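Local coordinates for protein choline kinase (Cryptosporidium parvum, PDB 3MES) that probably transfers the gamma-phosphate of ATP to choline, and perhaps ethanolamine, in a magnesium-dependent reaction, at residues Leu124-Tyr129 / Ser190-Glu195; Ile135-Ile140 / Ile284-Ser289; Glu150-Glu155 / Asn273-Gln278. One frame throughout, in Å; residues are numbered along the deposited sequence.

Interaction 1 of 3, residues Leu124-Tyr129 / Ser190-Glu195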
loop_
_atom_site.group_PDB
_atom_site.type_symbol
_atom_site.label_atom_id
_atom_site.label_comp_id
_atom_site.label_asym_id
_atom_site.label_seq_id
_atom_site.Cartn_x
_atom_site.Cartn_y
_atom_site.Cartn_z
ATOM N N LEU B 124 -22.430 8.482 14.386
ATOM C CA LEU B 124 -21.446 8.553 15.457
ATOM C C LEU B 124 -21.131 7.158 15.973
ATOM O O LEU B 124 -19.981 6.837 16.278
ATOM C CB LEU B 124 -21.956 9.429 16.602
ATOM C CG LEU B 124 -20.993 9.587 17.780
ATOM C CD1 LEU B 124 -19.657 10.149 17.311
ATOM C CD2 LEU B 124 -21.594 10.463 18.869
ATOM N N ASP B 125 -22.167 6.333 16.069
ATOM C CA ASP B 125 -22.021 4.969 16.547
ATOM C C ASP B 125 -21.068 4.182 15.656
ATOM O O ASP B 125 -20.206 3.452 16.144
ATOM C CB ASP B 125 -23.386 4.282 16.594
ATOM C CG ASP B 125 -23.326 2.910 17.226
ATOM O OD1 ASP B 125 -22.432 2.683 18.069
ATOM O OD2 ASP B 125 -24.175 2.060 16.880
ATOM N N VAL B 126 -21.229 4.339 14.344
ATOM C CA VAL B 126 -20.393 3.638 13.376
ATOM C C VAL B 126 -18.951 4.139 13.412
ATOM O O VAL B 126 -18.008 3.348 13.380
ATOM C CB VAL B 126 -20.942 3.788 11.943
ATOM C CG1 VAL B 126 -19.908 3.324 10.928
ATOM C CG2 VAL B 126 -22.241 3.015 11.786
ATOM N N PHE B 127 -18.783 5.455 13.478
ATOM C CA PHE B 127 -17.449 6.042 13.513
ATOM C C PHE B 127 -16.636 5.563 14.715
ATOM O O PHE B 127 -15.454 5.242 14.583
ATOM C CB PHE B 127 -17.522 7.570 13.504
ATOM C CG PHE B 127 -16.177 8.238 13.441
ATOM C CD1 PHE B 127 -15.503 8.354 12.235
ATOM C CD2 PHE B 127 -15.582 8.743 14.588
ATOM C CE1 PHE B 127 -14.261 8.967 12.173
ATOM C CE2 PHE B 127 -14.341 9.359 14.533
ATOM C CZ PHE B 127 -13.680 9.470 13.322
ATOM N N ARG B 128 -17.267 5.517 15.886
ATOM C CA ARG B 128 -16.568 5.097 17.100
ATOM C C ARG B 128 -16.026 3.676 16.981
ATOM O O ARG B 128 -14.942 3.374 17.477
ATOM C CB ARG B 128 -17.469 5.232 18.331
ATOM C CG ARG B 128 -17.565 6.656 18.862
ATOM C CD ARG B 128 -18.148 6.691 20.267
ATOM N NE ARG B 128 -19.603 6.600 20.264
ATOM C CZ ARG B 128 -20.414 7.602 20.591
ATOM N NH1 ARG B 128 -21.727 7.429 20.562
ATOM N NH2 ARG B 128 -19.911 8.775 20.953
ATOM N N TYR B 129 -16.784 2.806 16.322
ATOM C CA TYR B 129 -16.339 1.438 16.093
ATOM C C TYR B 129 -15.128 1.420 15.167
ATOM O O TYR B 129 -14.079 0.867 15.504
ATOM C CB TYR B 129 -17.467 0.594 15.499
ATOM C CG TYR B 129 -17.037 -0.808 15.131
ATOM C CD1 TYR B 129 -16.637 -1.709 16.110
ATOM C CD2 TYR B 129 -17.031 -1.230 13.808
ATOM C CE1 TYR B 129 -16.242 -2.990 15.782
ATOM C CE2 TYR B 129 -16.639 -2.510 13.470
ATOM C CZ TYR B 129 -16.244 -3.386 14.462
ATOM O OH TYR B 129 -15.852 -4.663 14.132
ATOM N N SER B 190 -23.593 -5.983 16.123
ATOM C CA SER B 190 -24.730 -6.692 15.557
ATOM C C SER B 190 -25.868 -5.727 15.251
ATOM O O SER B 190 -26.718 -6.000 14.402
ATOM C CB SER B 190 -25.208 -7.778 16.522
ATOM O OG SER B 190 -26.405 -8.380 16.063
ATOM N N ARG B 191 -25.864 -4.591 15.943
ATOM C CA ARG B 191 -26.942 -3.614 15.836
ATOM C C ARG B 191 -26.902 -2.824 14.533
ATOM O O ARG B 191 -27.865 -2.142 14.187
ATOM C CB ARG B 191 -26.916 -2.662 17.033
ATOM C CG ARG B 191 -25.680 -1.785 17.106
ATOM C CD ARG B 191 -25.528 -1.170 18.492
ATOM N NE ARG B 191 -24.333 -0.339 18.589
ATOM C CZ ARG B 191 -23.107 -0.815 18.772
ATOM N NH1 ARG B 191 -22.910 -2.123 18.875
ATOM N NH2 ARG B 191 -22.076 0.015 18.847
ATOM N N PHE B 192 -25.787 -2.905 13.815
ATOM C CA PHE B 192 -25.688 -2.258 12.513
ATOM C C PHE B 192 -26.503 -3.025 11.478
ATOM O O PHE B 192 -26.421 -4.252 11.392
ATOM C CB PHE B 192 -24.232 -2.145 12.059
ATOM C CG PHE B 192 -23.393 -1.248 12.923
ATOM C CD1 PHE B 192 -23.947 -0.143 13.541
ATOM C CD2 PHE B 192 -22.042 -1.497 13.095
ATOM C CE1 PHE B 192 -23.177 0.685 14.330
ATOM C CE2 PHE B 192 -21.266 -0.669 13.882
ATOM C CZ PHE B 192 -21.833 0.421 14.500
ATOM N N ASP B 193 -27.290 -2.295 10.695
ATOM C CA ASP B 193 -28.149 -2.903 9.689
ATOM C C ASP B 193 -27.364 -3.870 8.807
ATOM O O ASP B 193 -26.315 -3.522 8.269
ATOM C CB ASP B 193 -28.810 -1.819 8.836
ATOM C CG ASP B 193 -29.686 -2.390 7.737
ATOM O OD1 ASP B 193 -30.024 -3.592 7.798
ATOM O OD2 ASP B 193 -30.037 -1.633 6.808
ATOM N N LYS B 194 -27.876 -5.085 8.664
ATOM C CA LYS B 194 -27.222 -6.093 7.836
ATOM C C LYS B 194 -27.686 -6.030 6.379
ATOM O O LYS B 194 -27.205 -6.787 5.535
ATOM C CB LYS B 194 -27.459 -7.493 8.410
ATOM C CG LYS B 194 -26.821 -7.719 9.775
ATOM C CD LYS B 194 -27.082 -9.130 10.281
ATOM C CE LYS B 194 -26.251 -9.443 11.518
ATOM N NZ LYS B 194 -26.638 -8.603 12.688
ATOM N N GLU B 195 -28.618 -5.127 6.088
ATOM C CA GLU B 195 -29.118 -4.961 4.725
ATOM C C GLU B 195 -28.389 -3.838 3.998
ATOM O O GLU B 195 -28.021 -2.835 4.608
ATOM C CB GLU B 195 -30.623 -4.684 4.726
ATOM C CG GLU B 195 -31.472 -5.850 5.207
ATOM C CD GLU B 195 -32.959 -5.621 4.994
ATOM O OE1 GLU B 195 -33.369 -4.451 4.818
ATOM O OE2 GLU B 195 -33.717 -6.612 5.000
#

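Interaction 2 of 3, residues Ile135-Ile140 / Ile284-Ser289. With ADP (adenosine-5'-diphosphate), chain I; PT3 (N-propyl-tartramic acid), chain L.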
loop_
_atom_site.group_PDB
_atom_site.type_symbol
_atom_site.label_atom_id
_atom_site.label_comp_id
_atom_site.label_asym_id
_atom_site.label_seq_id
_atom_site.Cartn_x
_atom_site.Cartn_y
_atom_site.Cartn_z
ATOM N N ILE B 135 -9.314 1.633 11.950
ATOM C CA ILE B 135 -9.455 2.008 10.549
ATOM C C ILE B 135 -9.628 3.519 10.415
ATOM O O ILE B 135 -8.857 4.180 9.720
ATOM C CB ILE B 135 -10.629 1.280 9.873
ATOM C CG1 ILE B 135 -10.269 -0.192 9.647
ATOM C CG2 ILE B 135 -10.974 1.957 8.556
ATOM C CD1 ILE B 135 -11.394 -1.016 9.061
ATOM N N ALA B 136 -10.636 4.060 11.092
ATOM C CA ALA B 136 -10.855 5.503 11.120
ATOM C C ALA B 136 -9.852 6.177 12.060
ATOM O O ALA B 136 -9.225 5.511 12.883
ATOM C CB ALA B 136 -12.278 5.813 11.550
ATOM N N PRO B 137 -9.695 7.504 11.933
ATOM C CA PRO B 137 -8.768 8.232 12.794
ATOM C C PRO B 137 -9.062 7.960 14.264
ATOM O O PRO B 137 -10.225 7.891 14.659
ATOM C CB PRO B 137 -9.053 9.698 12.456
ATOM C CG PRO B 137 -9.599 9.665 11.068
ATOM C CD PRO B 137 -10.379 8.386 10.972
ATOM N N ASN B 138 -8.015 7.801 15.062
ATOM C CA ASN B 138 -8.173 7.511 16.482
ATOM C C ASN B 138 -8.907 8.619 17.238
ATOM O O ASN B 138 -8.682 9.802 16.991
ATOM C CB ASN B 138 -6.811 7.255 17.128
ATOM C CG ASN B 138 -6.928 6.648 18.511
ATOM O OD1 ASN B 138 -6.149 6.966 19.412
ATOM N ND2 ASN B 138 -7.907 5.767 18.688
ATOM N N ILE B 139 -9.787 8.225 18.155
ATOM C CA ILE B 139 -10.470 9.176 19.024
ATOM C C ILE B 139 -9.678 9.354 20.312
ATOM O O ILE B 139 -9.442 8.394 21.043
ATOM C CB ILE B 139 -11.892 8.702 19.392
ATOM C CG1 ILE B 139 -12.803 8.696 18.165
ATOM C CG2 ILE B 139 -12.489 9.586 20.480
ATOM C CD1 ILE B 139 -14.172 8.117 18.442
ATOM N N ILE B 140 -9.268 10.584 20.588
ATOM C CA ILE B 140 -8.496 10.871 21.789
ATOM C C ILE B 140 -9.407 11.296 22.938
ATOM O O ILE B 140 -9.175 10.939 24.093
ATOM C CB ILE B 140 -7.438 11.956 21.522
ATOM C CG1 ILE B 140 -6.477 11.489 20.426
ATOM C CG2 ILE B 140 -6.682 12.298 22.799
ATOM C CD1 ILE B 140 -5.581 12.577 19.888
ATOM N N ILE B 284 -10.695 8.642 4.957
ATOM C CA ILE B 284 -11.403 9.462 5.936
ATOM C C ILE B 284 -12.843 9.708 5.501
ATOM O O ILE B 284 -13.264 9.266 4.433
ATOM C CB ILE B 284 -10.698 10.816 6.174
ATOM C CG1 ILE B 284 -10.523 11.569 4.854
ATOM C CG2 ILE B 284 -9.355 10.608 6.854
ATOM C CD1 ILE B 284 -10.144 13.028 5.027
ATOM N N ASP B 285 -13.594 10.413 6.340
ATOM C CA ASP B 285 -14.973 10.774 6.030
ATOM C C ASP B 285 -15.850 9.537 5.845
ATOM O O ASP B 285 -16.150 9.138 4.717
ATOM C CB ASP B 285 -15.029 11.659 4.783
ATOM C CG ASP B 285 -16.372 12.347 4.617
ATOM O OD1 ASP B 285 -16.640 12.881 3.520
ATOM O OD2 ASP B 285 -17.159 12.356 5.586
ATOM N N TYR B 286 -16.260 8.942 6.962
ATOM C CA TYR B 286 -17.074 7.733 6.940
ATOM C C TYR B 286 -18.535 8.033 7.246
ATOM O O TYR B 286 -19.263 7.157 7.707
ATOM C CB TYR B 286 -16.548 6.711 7.957
ATOM C CG TYR B 286 -15.102 6.313 7.756
ATOM C CD1 TYR B 286 -14.765 5.228 6.958
ATOM C CD2 TYR B 286 -14.075 7.017 8.370
ATOM C CE1 TYR B 286 -13.446 4.858 6.770
ATOM C CE2 TYR B 286 -12.751 6.658 8.186
ATOM C CZ TYR B 286 -12.442 5.577 7.386
ATOM O OH TYR B 286 -11.127 5.211 7.202
ATOM N N GLU B 287 -18.967 9.263 6.983
ATOM C CA GLU B 287 -20.323 9.674 7.337
ATOM C C GLU B 287 -21.406 8.943 6.536
ATOM O O GLU B 287 -22.567 8.922 6.937
ATOM C CB GLU B 287 -20.497 11.191 7.207
ATOM C CG GLU B 287 -21.378 11.626 6.042
ATOM C CD GLU B 287 -21.881 13.055 6.187
ATOM O OE1 GLU B 287 -23.080 13.291 5.921
ATOM O OE2 GLU B 287 -21.082 13.940 6.572
ATOM N N TYR B 288 -21.031 8.347 5.408
ATOM C CA TYR B 288 -21.994 7.619 4.578
ATOM C C TYR B 288 -21.744 6.112 4.615
ATOM O O TYR B 288 -22.308 5.361 3.821
ATOM C CB TYR B 288 -21.952 8.114 3.129
ATOM C CG TYR B 288 -22.215 9.595 2.969
ATOM C CD1 TYR B 288 -23.508 10.099 3.008
ATOM C CD2 TYR B 288 -21.171 10.488 2.772
ATOM C CE1 TYR B 288 -23.756 11.452 2.863
ATOM C CE2 TYR B 288 -21.407 11.844 2.624
ATOM C CZ TYR B 288 -22.703 12.319 2.669
ATOM O OH TYR B 288 -22.942 13.666 2.520
ATOM N N SER B 289 -20.899 5.674 5.541
ATOM C CA SER B 289 -20.522 4.267 5.612
ATOM C C SER B 289 -21.612 3.402 6.235
ATOM O O SER B 289 -22.199 3.759 7.257
ATOM C CB SER B 289 -19.202 4.103 6.363
ATOM O OG SER B 289 -18.162 4.792 5.686
HETATM P PB ADP I . -18.024 17.618 7.527
HETATM O O1B ADP I . -18.425 19.032 7.879
HETATM O O2B ADP I . -18.248 16.612 8.629
HETATM O O3B ADP I . -18.489 17.173 6.160
HETATM P PA ADP I . -15.495 16.497 6.918
HETATM O O1A ADP I . -16.033 15.948 5.618
HETATM O O2A ADP I . -15.241 15.580 8.087
HETATM O O3A ADP I . -16.424 17.716 7.413
HETATM O "O5'" ADP I . -14.144 17.301 6.591
HETATM C "C5'" ADP I . -12.882 16.658 6.675
HETATM C "C4'" ADP I . -11.906 17.453 5.828
HETATM O "O4'" ADP I . -11.009 18.150 6.689
HETATM C "C3'" ADP I . -11.076 16.517 4.968
HETATM O "O3'" ADP I . -11.246 16.848 3.591
HETATM C "C2'" ADP I . -9.643 16.740 5.397
HETATM O "O2'" ADP I . -8.985 17.556 4.427
HETATM C "C1'" ADP I . -9.754 17.476 6.720
HETATM N N9 ADP I . -9.792 16.493 7.828
HETATM C C8 ADP I . -10.904 16.050 8.446
HETATM N N7 ADP I . -10.603 15.156 9.423
HETATM C C5 ADP I . -9.264 15.019 9.437
HETATM C C6 ADP I . -8.282 14.233 10.221
HETATM N N6 ADP I . -8.688 13.397 11.207
HETATM N N1 ADP I . -6.973 14.382 9.918
HETATM C C2 ADP I . -6.562 15.211 8.939
HETATM N N3 ADP I . -7.393 15.956 8.188
HETATM C C4 ADP I . -8.733 15.903 8.385
HETATM O O1 PT3 L . -18.032 14.629 3.432
HETATM O O11 PT3 L . -19.787 15.991 3.663
HETATM C C1 PT3 L . -18.774 15.566 3.064
HETATM C C2 PT3 L . -18.411 16.237 1.743
HETATM O O2 PT3 L . -19.279 17.343 1.479
HETATM C C3 PT3 L . -18.543 15.191 0.641
HETATM O O3 PT3 L . -19.485 15.624 -0.342
HETATM C C4 PT3 L . -17.169 15.009 0.016
HETATM O O41 PT3 L . -16.802 13.908 -0.387
HETATM N N4 PT3 L . -16.427 16.114 -0.013
HETATM C C41 PT3 L . -15.063 16.127 -0.563
HETATM C C42 PT3 L . -14.631 17.567 -0.846
HETATM C C43 PT3 L . -14.301 17.756 -2.327
#

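Interaction 3 of 3, residues Glu150-Glu155 / Asn273-Gln278. With ADP (adenosine-5'-diphosphate), chain I.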
loop_
_atom_site.group_PDB
_atom_site.type_symbol
_atom_site.label_atom_id
_atom_site.label_comp_id
_atom_site.label_asym_id
_atom_site.label_seq_id
_atom_site.Cartn_x
_atom_site.Cartn_y
_atom_site.Cartn_z
ATOM N N GLU B 150 -7.250 12.027 16.154
ATOM C CA GLU B 150 -5.897 12.000 15.633
ATOM C C GLU B 150 -5.874 12.755 14.309
ATOM O O GLU B 150 -6.727 12.533 13.446
ATOM C CB GLU B 150 -5.460 10.553 15.413
ATOM C CG GLU B 150 -4.297 10.384 14.463
ATOM C CD GLU B 150 -4.028 8.928 14.132
ATOM O OE1 GLU B 150 -4.940 8.092 14.312
ATOM O OE2 GLU B 150 -2.902 8.621 13.687
ATOM N N PHE B 151 -4.912 13.657 14.148
ATOM C CA PHE B 151 -4.784 14.372 12.887
ATOM C C PHE B 151 -3.994 13.552 11.874
ATOM O O PHE B 151 -2.793 13.338 12.036
ATOM C CB PHE B 151 -4.131 15.743 13.082
ATOM C CG PHE B 151 -4.002 16.531 11.808
ATOM C CD1 PHE B 151 -5.061 17.290 11.337
ATOM C CD2 PHE B 151 -2.828 16.500 11.072
ATOM C CE1 PHE B 151 -4.950 18.011 10.162
ATOM C CE2 PHE B 151 -2.710 17.220 9.897
ATOM C CZ PHE B 151 -3.774 17.976 9.440
ATOM N N ILE B 152 -4.681 13.090 10.835
ATOM C CA ILE B 152 -4.039 12.375 9.740
ATOM C C ILE B 152 -3.322 13.371 8.839
ATOM O O ILE B 152 -3.948 14.031 8.011
ATOM C CB ILE B 152 -5.073 11.603 8.902
ATOM C CG1 ILE B 152 -5.916 10.690 9.801
ATOM C CG2 ILE B 152 -4.389 10.824 7.784
ATOM C CD1 ILE B 152 -5.104 9.835 10.760
ATOM N N ASP B 153 -2.009 13.489 9.002
ATOM C CA ASP B 153 -1.254 14.481 8.244
ATOM C C ASP B 153 -0.722 13.908 6.937
ATOM O O ASP B 153 0.208 13.103 6.924
ATOM C CB ASP B 153 -0.116 15.080 9.081
ATOM C CG ASP B 153 1.007 14.096 9.329
ATOM O OD1 ASP B 153 0.712 12.916 9.620
ATOM O OD2 ASP B 153 2.185 14.501 9.238
ATOM N N GLY B 154 -1.330 14.338 5.838
ATOM C CA GLY B 154 -0.926 13.921 4.504
ATOM C C GLY B 154 -1.691 14.729 3.476
ATOM O O GLY B 154 -2.598 15.482 3.821
ATOM N N GLU B 155 -1.323 14.580 2.211
ATOM C CA GLU B 155 -1.988 15.303 1.137
ATOM C C GLU B 155 -3.067 14.451 0.486
ATOM O O GLU B 155 -2.840 13.279 0.184
ATOM C CB GLU B 155 -0.970 15.759 0.090
ATOM C CG GLU B 155 -0.227 17.021 0.482
ATOM C CD GLU B 155 -1.163 18.202 0.640
ATOM O OE1 GLU B 155 -1.794 18.600 -0.364
ATOM O OE2 GLU B 155 -1.273 18.728 1.768
ATOM N N ASN B 273 -10.905 12.177 0.106
ATOM C CA ASN B 273 -11.051 11.376 1.317
ATOM C C ASN B 273 -9.975 10.301 1.427
ATOM O O ASN B 273 -10.060 9.390 2.257
ATOM C CB ASN B 273 -12.449 10.766 1.396
ATOM C CG ASN B 273 -13.492 11.778 1.812
ATOM O OD1 ASN B 273 -13.167 12.795 2.420
ATOM N ND2 ASN B 273 -14.751 11.508 1.484
ATOM N N LEU B 274 -8.959 10.424 0.581
ATOM C CA LEU B 274 -7.802 9.547 0.628
ATOM C C LEU B 274 -6.549 10.386 0.841
ATOM O O LEU B 274 -6.084 11.066 -0.074
ATOM C CB LEU B 274 -7.687 8.743 -0.671
ATOM C CG LEU B 274 -8.817 7.745 -0.936
ATOM C CD1 LEU B 274 -8.913 7.404 -2.421
ATOM C CD2 LEU B 274 -8.640 6.487 -0.087
ATOM N N LEU B 275 -6.013 10.342 2.057
ATOM C CA LEU B 275 -4.824 11.118 2.393
ATOM C C LEU B 275 -3.554 10.296 2.198
ATOM O O LEU B 275 -3.437 9.181 2.703
ATOM C CB LEU B 275 -4.903 11.626 3.834
ATOM C CG LEU B 275 -6.170 12.393 4.206
ATOM C CD1 LEU B 275 -6.069 12.958 5.620
ATOM C CD2 LEU B 275 -6.434 13.501 3.199
ATOM N N GLN B 276 -2.604 10.854 1.459
ATOM C CA GLN B 276 -1.341 10.175 1.213
ATOM C C GLN B 276 -0.331 10.514 2.301
ATOM O O GLN B 276 0.329 11.550 2.245
ATOM C CB GLN B 276 -0.780 10.553 -0.159
ATOM C CG GLN B 276 0.651 10.101 -0.375
ATOM C CD GLN B 276 0.763 8.611 -0.622
ATOM O OE1 GLN B 276 1.430 7.894 0.125
ATOM N NE2 GLN B 276 0.108 8.135 -1.673
ATOM N N THR B 277 -0.222 9.642 3.296
ATOM C CA THR B 277 0.742 9.836 4.367
ATOM C C THR B 277 2.118 9.373 3.904
ATOM O O THR B 277 2.312 9.061 2.729
ATOM C CB THR B 277 0.333 9.084 5.650
ATOM O OG1 THR B 277 0.572 7.679 5.490
ATOM C CG2 THR B 277 -1.140 9.314 5.949
ATOM N N GLN B 278 3.072 9.335 4.826
ATOM C CA GLN B 278 4.432 8.921 4.504
ATOM C C GLN B 278 4.476 7.496 3.955
ATOM O O GLN B 278 5.006 7.254 2.870
ATOM C CB GLN B 278 5.330 9.031 5.739
ATOM C CG GLN B 278 6.751 8.532 5.522
ATOM C CD GLN B 278 7.531 9.394 4.545
ATOM O OE1 GLN B 278 7.929 8.934 3.476
ATOM N NE2 GLN B 278 7.747 10.654 4.908
HETATM P PB ADP I . -18.024 17.618 7.527
HETATM O O1B ADP I . -18.425 19.032 7.879
HETATM O O2B ADP I . -18.248 16.612 8.629
HETATM O O3B ADP I . -18.489 17.173 6.160
HETATM P PA ADP I . -15.495 16.497 6.918
HETATM O O1A ADP I . -16.033 15.948 5.618
HETATM O O2A ADP I . -15.241 15.580 8.087
HETATM O O3A ADP I . -16.424 17.716 7.413
HETATM O "O5'" ADP I . -14.144 17.301 6.591
HETATM C "C5'" ADP I . -12.882 16.658 6.675
HETATM C "C4'" ADP I . -11.906 17.453 5.828
HETATM O "O4'" ADP I . -11.009 18.150 6.689
HETATM C "C3'" ADP I . -11.076 16.517 4.968
HETATM O "O3'" ADP I . -11.246 16.848 3.591
HETATM C "C2'" ADP I . -9.643 16.740 5.397
HETATM O "O2'" ADP I . -8.985 17.556 4.427
HETATM C "C1'" ADP I . -9.754 17.476 6.720
HETATM N N9 ADP I . -9.792 16.493 7.828
HETATM C C8 ADP I . -10.904 16.050 8.446
HETATM N N7 ADP I . -10.603 15.156 9.423
HETATM C C5 ADP I . -9.264 15.019 9.437
HETATM C C6 ADP I . -8.282 14.233 10.221
HETATM N N6 ADP I . -8.688 13.397 11.207
HETATM N N1 ADP I . -6.973 14.382 9.918
HETATM C C2 ADP I . -6.562 15.211 8.939
HETATM N N3 ADP I . -7.393 15.956 8.188
HETATM C C4 ADP I . -8.733 15.903 8.385
#

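Interaction 1 of 3, residues Leu124-Tyr129 / Ser190-Glu195
R191 reaches from the loop between helices 165-179 and 198-214 to helix 120-132, where its guanidinium meets the carboxylate of D125. The arginine CG lies between the backbone N and the carbonyl carbon (chi1 65°), and from CG to NE the extended chain carries the charged end across to the helix. Along it, R191 CG lies 4.1 Å and R191 CD 3.9 Å from D125 OD2, and the polar end does the gripping. R191 NE donates to D125 OD2 at 2.9 Å, a bent bond with an N-H...O angle of 133°, and R191 NH2 donates to D125 OD1 at 2.8 Å, much straighter at 162°. This is a side-on, two-pronged salt bridge in which each oxygen offers its syn lone pair. The fit is not flat: OD1 lies close to the guanidinium plane, whereas OD2 is tilted from it, and the two planar groups are turned against each other.

Beside the ion pair F192 pushes its ring against the helix. V126 CG2 sits over one face, offset toward the rim, 4.0 Å from the F192 ring centroid, a CH-pi contact. Y129 CD2 comes to the edge of the same ring, 4.3 Å from F192 CE2; the hydroxyl of Y129 is hydrogen-bonded to D187 (OD1), outside both segments. D125 OD2 also approaches F192 CE1, at 3.1 Å, so one carboxylate oxygen borders both arginine and phenylalanine.

The contact thus joins a helix to an irregular loop away from the annotated sites. Its chemistry is layered: a buried aromatic ring packed against valine and tyrosine, bordered by an ion pair on the more exposed side, whose paired bonds probably limit rotation of the D125 carboxylate.

Interaction 2 of 3, residues Ile135-Ile140 / Ile284-Ser289
The ring of Y286 is the main bump, projecting from the loop after strand 281-283 toward the bend I135-P137. Its CG lies anti to the carbonyl carbon (chi1 -57°), which directs the ring into a hollow edged by three successive residues. A136 CB, the smallest of them, fits obliquely against the ring, 3.5 Å from Y286 CE2. P137 CD closes the edge of the ring near its plane, 4.0 Å from the same CE2 of Y286. Beyond, I135 CG2 reaches the hydroxyl end, 3.5 Å from Y286 OH, the two side chains crossing at about a right angle; that hydroxyl makes a weak hydrogen bond to M283 O, outside both segments.

Y286 also begins a type I beta turn closed by S289 N donating to Y286 O at 3.1 Å. The turn follows D285, whose CG lies 3.8 Å from ADP O1A, consistent with the phosphate-side aspartate of the kinase-like fold. The opposing bend leads into strand 139-143 at the edge of the five-stranded sheet.

A second, looser fit lies toward the nucleotide. P137 CG meets I284 CG2 at 4.3 Å, and both residues go on to touch ADP: P137 CG lies 3.8 Å from the adenine N6, while I284 CD1 packs 3.6 Å from the ribose C3'.

Interaction 3 of 3, residues Glu150-Glu155 / Asn273-Gln278
Backbone bonds join E155 to Q276 as an antiparallel hydrogen-bonded pair. Q276 N donates to E155 O at 2.7 Å and nearly straight (171°), whereas the return bond, E155 N to Q276 O, is weak at 3.5 Å. The pair makes 155-156 an outer strand of a small three-stranded sheet with 274-276 and 281-283. Just before it G154 passes close to the partner strand, its CA 3.5 Å from Q276 O.

Apolar packing centres on I152 and L275. I152 CG2, anti to the backbone N, crosses L275 obliquely, 3.5 Å from L275 CD1, and the same CD1 lies against the backbone oxygen of I152. T277 CG2 flanks I152 CG2 at 4.0 Å, while the threonine hydroxyl is held by the backbone of N280.

Ligand contacts occupy the start of the 150-155 segment. ADP N6 donates to E150 O at 3.1 Å and I152 N donates to ADP N1 at 2.8 Å, the two-point adenine recognition of a kinase hinge. F151 lays one ring face over ADP C2.

In chemical terms, peptide groups of the linker read the adenine edge, whereas I152 packing on L275 and the E155-Q276 pair tie its far end to strand 274-276.

How the interactions relate
Interactions 2 and 3 both touch ADP and have centres about 12 Å apart. They meet through two probable backbone hydrogen bonds, N138 O to E150 N at 2.8 Å and I284 N to N273 O at 2.9 Å, and through P137 CG packing on I152 CG1 at 4.0 Å; interaction 3 is nested in the chain loop closed by interaction 2. Interaction 1 stands farther out, with the V126 side chain about 13 Å from ADP, yet it borders interaction 2, where F127 CE1 lies 3.8 Å from A136 CB. Its centre is about 24 Å from that of interaction 3, with nearest atoms about 7 Å apart; interaction 2, touching each, bridges them.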